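Local coordinates for ribonuclease P protein component 3 (Thermococcus kodakarensis KOD1, PDB 3WYZ), which is probably a protein subunit of ribonuclease P, the RNA-containing enzyme that matures tRNA by cleaving the 5' ends of its precursors, at residues D11-E21 against F31-K39. Sequence-based numbering, arbitrary orientation.
Sequences DYFVEMDVRDE and FDEVVFTKK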
loop_
_atom_site.group_PDB
_atom_site.type_symbol
_atom_site.label_atom_id
_atom_site.label_comp_id
_atom_site.label_asym_id
_atom_site.label_seq_id
_atom_site.Cartn_x
_atom_site.Cartn_y
_atom_site.Cartn_z
ATOM N N ASP A 11 15.022 9.414 12.407
ATOM C CA ASP A 11 14.952 7.959 12.329
ATOM C C ASP A 11 13.608 7.425 12.798
ATOM O O ASP A 11 13.545 6.578 13.677
ATOM C CB ASP A 11 16.091 7.331 13.136
ATOM C CG ASP A 11 17.445 7.549 12.495
ATOM O OD1 ASP A 11 17.489 8.024 11.337
ATOM O OD2 ASP A 11 18.467 7.242 13.147
ATOM N N TYR A 12 12.534 7.917 12.192
ATOM C CA TYR A 12 11.188 7.470 12.522
ATOM C C TYR A 12 10.632 6.673 11.340
ATOM O O TYR A 12 10.648 7.156 10.211
ATOM C CB TYR A 12 10.301 8.674 12.835
ATOM C CG TYR A 12 8.967 8.300 13.433
ATOM C CD1 TYR A 12 7.863 8.033 12.615
ATOM C CD2 TYR A 12 8.801 8.202 14.813
ATOM C CE1 TYR A 12 6.635 7.679 13.158
ATOM C CE2 TYR A 12 7.578 7.847 15.362
ATOM C CZ TYR A 12 6.501 7.587 14.530
ATOM O OH TYR A 12 5.290 7.232 15.067
ATOM N N PHE A 13 10.138 5.464 11.596
ATOM C CA PHE A 13 9.724 4.555 10.520
ATOM C C PHE A 13 8.343 3.950 10.759
ATOM O O PHE A 13 8.029 3.547 11.870
ATOM C CB PHE A 13 10.757 3.435 10.362
ATOM C CG PHE A 13 12.156 3.936 10.124
ATOM C CD1 PHE A 13 12.480 4.596 8.941
ATOM C CD2 PHE A 13 13.148 3.761 11.081
ATOM C CE1 PHE A 13 13.763 5.065 8.717
ATOM C CE2 PHE A 13 14.434 4.223 10.862
ATOM C CZ PHE A 13 14.741 4.879 9.681
ATOM N N VAL A 14 7.535 3.877 9.700
ATOM C CA VAL A 14 6.166 3.349 9.776
ATOM C C VAL A 14 5.966 2.226 8.754
ATOM O O VAL A 14 6.308 2.378 7.590
ATOM C CB VAL A 14 5.127 4.446 9.510
ATOM C CG1 VAL A 14 3.713 3.866 9.489
ATOM C CG2 VAL A 14 5.245 5.555 10.553
ATOM N N GLU A 15 5.418 1.101 9.201
ATOM C CA GLU A 15 5.084 -0.007 8.302
ATOM C C GLU A 15 3.587 0.047 8.014
ATOM O O GLU A 15 2.778 -0.185 8.900
ATOM C CB GLU A 15 5.492 -1.340 8.934
ATOM C CG GLU A 15 5.056 -2.599 8.193
ATOM C CD GLU A 15 5.302 -2.558 6.693
ATOM O OE1 GLU A 15 4.443 -2.022 5.975
ATOM O OE2 GLU A 15 6.337 -3.091 6.231
ATOM N N MET A 16 3.244 0.364 6.766
ATOM C CA MET A 16 1.869 0.656 6.365
ATOM C C MET A 16 1.020 -0.563 6.039
ATOM O O MET A 16 -0.198 -0.452 5.979
ATOM C CB MET A 16 1.862 1.576 5.143
ATOM C CG MET A 16 2.350 2.984 5.408
ATOM S SD MET A 16 1.304 3.856 6.576
ATOM C CE MET A 16 -0.102 4.283 5.543
ATOM N N ASP A 17 1.641 -1.718 5.835
ATOM C CA ASP A 17 0.909 -2.881 5.352
ATOM C C ASP A 17 1.572 -4.196 5.772
ATOM O O ASP A 17 2.539 -4.637 5.165
ATOM C CB ASP A 17 0.793 -2.774 3.825
ATOM C CG ASP A 17 -0.085 -3.841 3.208
ATOM O OD1 ASP A 17 -0.845 -4.500 3.943
ATOM O OD2 ASP A 17 -0.009 -3.994 1.964
ATOM N N VAL A 18 1.054 -4.789 6.846
ATOM C CA VAL A 18 1.381 -6.160 7.239
ATOM C C VAL A 18 0.069 -6.903 7.483
ATOM O O VAL A 18 -0.877 -6.341 8.030
ATOM C CB VAL A 18 2.282 -6.224 8.492
ATOM C CG1 VAL A 18 3.662 -5.680 8.183
ATOM C CG2 VAL A 18 1.687 -5.457 9.651
ATOM N N ARG A 19 0.017 -8.168 7.078
ATOM C CA ARG A 19 -1.249 -8.900 7.005
ATOM C C ARG A 19 -1.308 -10.165 7.865
ATOM O O ARG A 19 -2.266 -10.929 7.764
ATOM C CB ARG A 19 -1.532 -9.250 5.544
ATOM C CG ARG A 19 -1.679 -8.031 4.652
ATOM C CD ARG A 19 -1.385 -8.339 3.196
ATOM N NE ARG A 19 -1.359 -7.124 2.388
ATOM C CZ ARG A 19 -1.247 -7.101 1.063
ATOM N NH1 ARG A 19 -1.157 -8.234 0.371
ATOM N NH2 ARG A 19 -1.232 -5.937 0.424
ATOM N N ASP A 20 -0.306 -10.360 8.722
ATOM C CA ASP A 20 -0.180 -11.570 9.544
ATOM C C ASP A 20 0.121 -11.203 11.005
ATOM O O ASP A 20 0.845 -10.237 11.272
ATOM C CB ASP A 20 0.937 -12.452 8.969
ATOM C CG ASP A 20 1.052 -13.797 9.666
ATOM O OD1 ASP A 20 0.114 -14.612 9.554
ATOM O OD2 ASP A 20 2.091 -14.052 10.307
ATOM N N GLU A 21 -0.443 -11.972 11.938
ATOM C CA GLU A 21 -0.233 -11.756 13.378
ATOM C C GLU A 21 1.241 -11.730 13.771
ATOM O O GLU A 21 1.707 -10.764 14.384
ATOM C CB GLU A 21 -0.910 -12.852 14.204
ATOM C CG GLU A 21 -2.264 -12.485 14.777
ATOM C CD GLU A 21 -2.740 -13.466 15.838
ATOM O OE1 GLU A 21 -2.147 -14.561 15.972
ATOM O OE2 GLU A 21 -3.715 -13.139 16.544
ATOM N N PHE A 31 9.704 -0.985 13.680
ATOM C CA PHE A 31 9.006 0.222 13.228
ATOM C C PHE A 31 8.290 0.906 14.384
ATOM O O PHE A 31 7.863 0.253 15.334
ATOM C CB PHE A 31 8.011 -0.126 12.124
ATOM C CG PHE A 31 8.659 -0.648 10.876
ATOM C CD1 PHE A 31 8.892 -2.015 10.714
ATOM C CD2 PHE A 31 9.054 0.223 9.864
ATOM C CE1 PHE A 31 9.496 -2.501 9.566
ATOM C CE2 PHE A 31 9.665 -0.257 8.715
ATOM C CZ PHE A 31 9.887 -1.621 8.564
ATOM N N ASP A 32 8.162 2.225 14.287
ATOM C CA ASP A 32 7.497 3.023 15.314
ATOM C C ASP A 32 5.979 2.854 15.307
ATOM O O ASP A 32 5.334 2.964 16.351
ATOM C CB ASP A 32 7.862 4.496 15.148
ATOM C CG ASP A 32 9.323 4.760 15.430
ATOM O OD1 ASP A 32 10.178 4.362 14.609
ATOM O OD2 ASP A 32 9.616 5.355 16.485
ATOM N N GLU A 33 5.416 2.615 14.125
ATOM C CA GLU A 33 4.001 2.294 13.982
ATOM C C GLU A 33 3.852 1.177 12.968
ATOM O O GLU A 33 4.568 1.142 11.965
ATOM C CB GLU A 33 3.208 3.508 13.502
ATOM C CG GLU A 33 3.384 4.759 14.346
ATOM C CD GLU A 33 2.450 5.885 13.929
ATOM O OE1 GLU A 33 1.222 5.643 13.861
ATOM O OE2 GLU A 33 2.944 7.013 13.677
ATOM N N VAL A 34 2.920 0.267 13.225
ATOM C CA VAL A 34 2.645 -0.830 12.304
ATOM C C VAL A 34 1.142 -0.925 12.062
ATOM O O VAL A 34 0.365 -1.103 12.998
ATOM C CB VAL A 34 3.183 -2.179 12.831
ATOM C CG1 VAL A 34 2.953 -3.282 11.810
ATOM C CG2 VAL A 34 4.667 -2.076 13.152
ATOM N N VAL A 35 0.746 -0.788 10.800
ATOM C CA VAL A 35 -0.647 -0.904 10.399
ATOM C C VAL A 35 -0.953 -2.355 10.010
ATOM O O VAL A 35 -0.282 -2.919 9.156
ATOM C CB VAL A 35 -0.946 0.030 9.211
ATOM C CG1 VAL A 35 -2.397 -0.107 8.760
ATOM C CG2 VAL A 35 -0.622 1.480 9.571
ATOM N N PHE A 36 -1.951 -2.955 10.653
ATOM C CA PHE A 36 -2.405 -4.292 10.292
ATOM C C PHE A 36 -3.455 -4.210 9.188
ATOM O O PHE A 36 -4.467 -3.529 9.331
ATOM C CB PHE A 36 -2.983 -5.028 11.501
ATOM C CG PHE A 36 -3.424 -6.434 11.190
ATOM C CD1 PHE A 36 -4.711 -6.686 10.723
ATOM C CD2 PHE A 36 -2.552 -7.497 11.352
ATOM C CE1 PHE A 36 -5.117 -7.976 10.425
ATOM C CE2 PHE A 36 -2.951 -8.788 11.060
ATOM C CZ PHE A 36 -4.236 -9.028 10.597
ATOM N N THR A 37 -3.212 -4.912 8.087
ATOM C CA THR A 37 -4.105 -4.886 6.938
ATOM C C THR A 37 -4.955 -6.157 6.872
ATOM O O THR A 37 -4.428 -7.272 6.875
ATOM C CB THR A 37 -3.300 -4.740 5.633
ATOM O OG1 THR A 37 -2.565 -3.506 5.660
ATOM C CG2 THR A 37 -4.225 -4.756 4.424
ATOM N N LYS A 38 -6.272 -5.979 6.838
ATOM C CA LYS A 38 -7.193 -7.088 6.630
ATOM C C LYS A 38 -7.464 -7.212 5.135
ATOM O O LYS A 38 -7.996 -6.293 4.514
ATOM C CB LYS A 38 -8.504 -6.854 7.383
ATOM C CG LYS A 38 -9.506 -7.993 7.260
ATOM C CD LYS A 38 -10.918 -7.533 7.589
ATOM C CE LYS A 38 -11.912 -8.686 7.533
ATOM N NZ LYS A 38 -12.057 -9.270 6.172
ATOM N N LYS A 39 -7.087 -8.347 4.564
ATOM C CA LYS A 39 -7.304 -8.613 3.150
ATOM C C LYS A 39 -8.766 -9.001 2.941
ATOM O O LYS A 39 -9.295 -9.853 3.657
ATOM C CB LYS A 39 -6.364 -9.721 2.681
ATOM C CG LYS A 39 -6.221 -9.830 1.173
ATOM C CD LYS A 39 -4.960 -10.596 0.802
ATOM C CE LYS A 39 -4.852 -10.801 -0.698
ATOM N NZ LYS A 39 -3.544 -11.395 -1.087
HETATM O O HOH W 1 12.074 6.610 16.221
#
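T37 OG1 donates to D17 OD1 at 2.6 Å, coming from above the carboxylate plane. R19 NE reaches the same oxygen from the opposite face. R19 also gives NH2 to D17 OD2 at 2.8 Å, so its guanidinium grips both carboxylate oxygens side-on. This two-point grip probably fixes the rotation of the D17 carboxylate. R19 NH1 and K39 NZ come near each other, but both form salt bridges with E180, which probably offsets their like charges.

At the other end, Y12 OH donates to E33 OE2 at 2.7 Å, on the anti side of the carboxylate. With CG anti to the backbone N (chi1 -169°), the Y12 ring extends across D32. D32 CB lies over one face of the Y12 ring, 3.6 Å from its centroid, as a CH-pi contact. D32 OD1 accepts from F13 N, and a water links D32 OD2 to D11 O. An alanine in place of Y12 would probably leave E33 OE2 without its hydroxyl mate and D32 CB without the ring beneath it.

Between these ends the strands 14-18 and 33-39 run parallel. E15 N bonds to E33 O and V35 N to E15 O; past a beta bulge, V18 N meets V35 O and T37 N meets V18 O. E15 CB sits over a face of the F31 ring, while the E15 chain bends at chi2 and OE1 accepts from D17 N; the carboxylate also bonds T176 and S177. V18 CG2 and V34 CG1 pack tightly, 3.3 Å apart. The F36 ring lies against the R19-D20 backbone, with F36 CE2 3.8 Å from R19 C, and stacks on Y62. Helix 21-30 connects the two strands. This is the first beta-alpha-beta unit of a TIM barrel-like fold; the E15-T176 bond joins first strand to last, consistent with barrel-like closure.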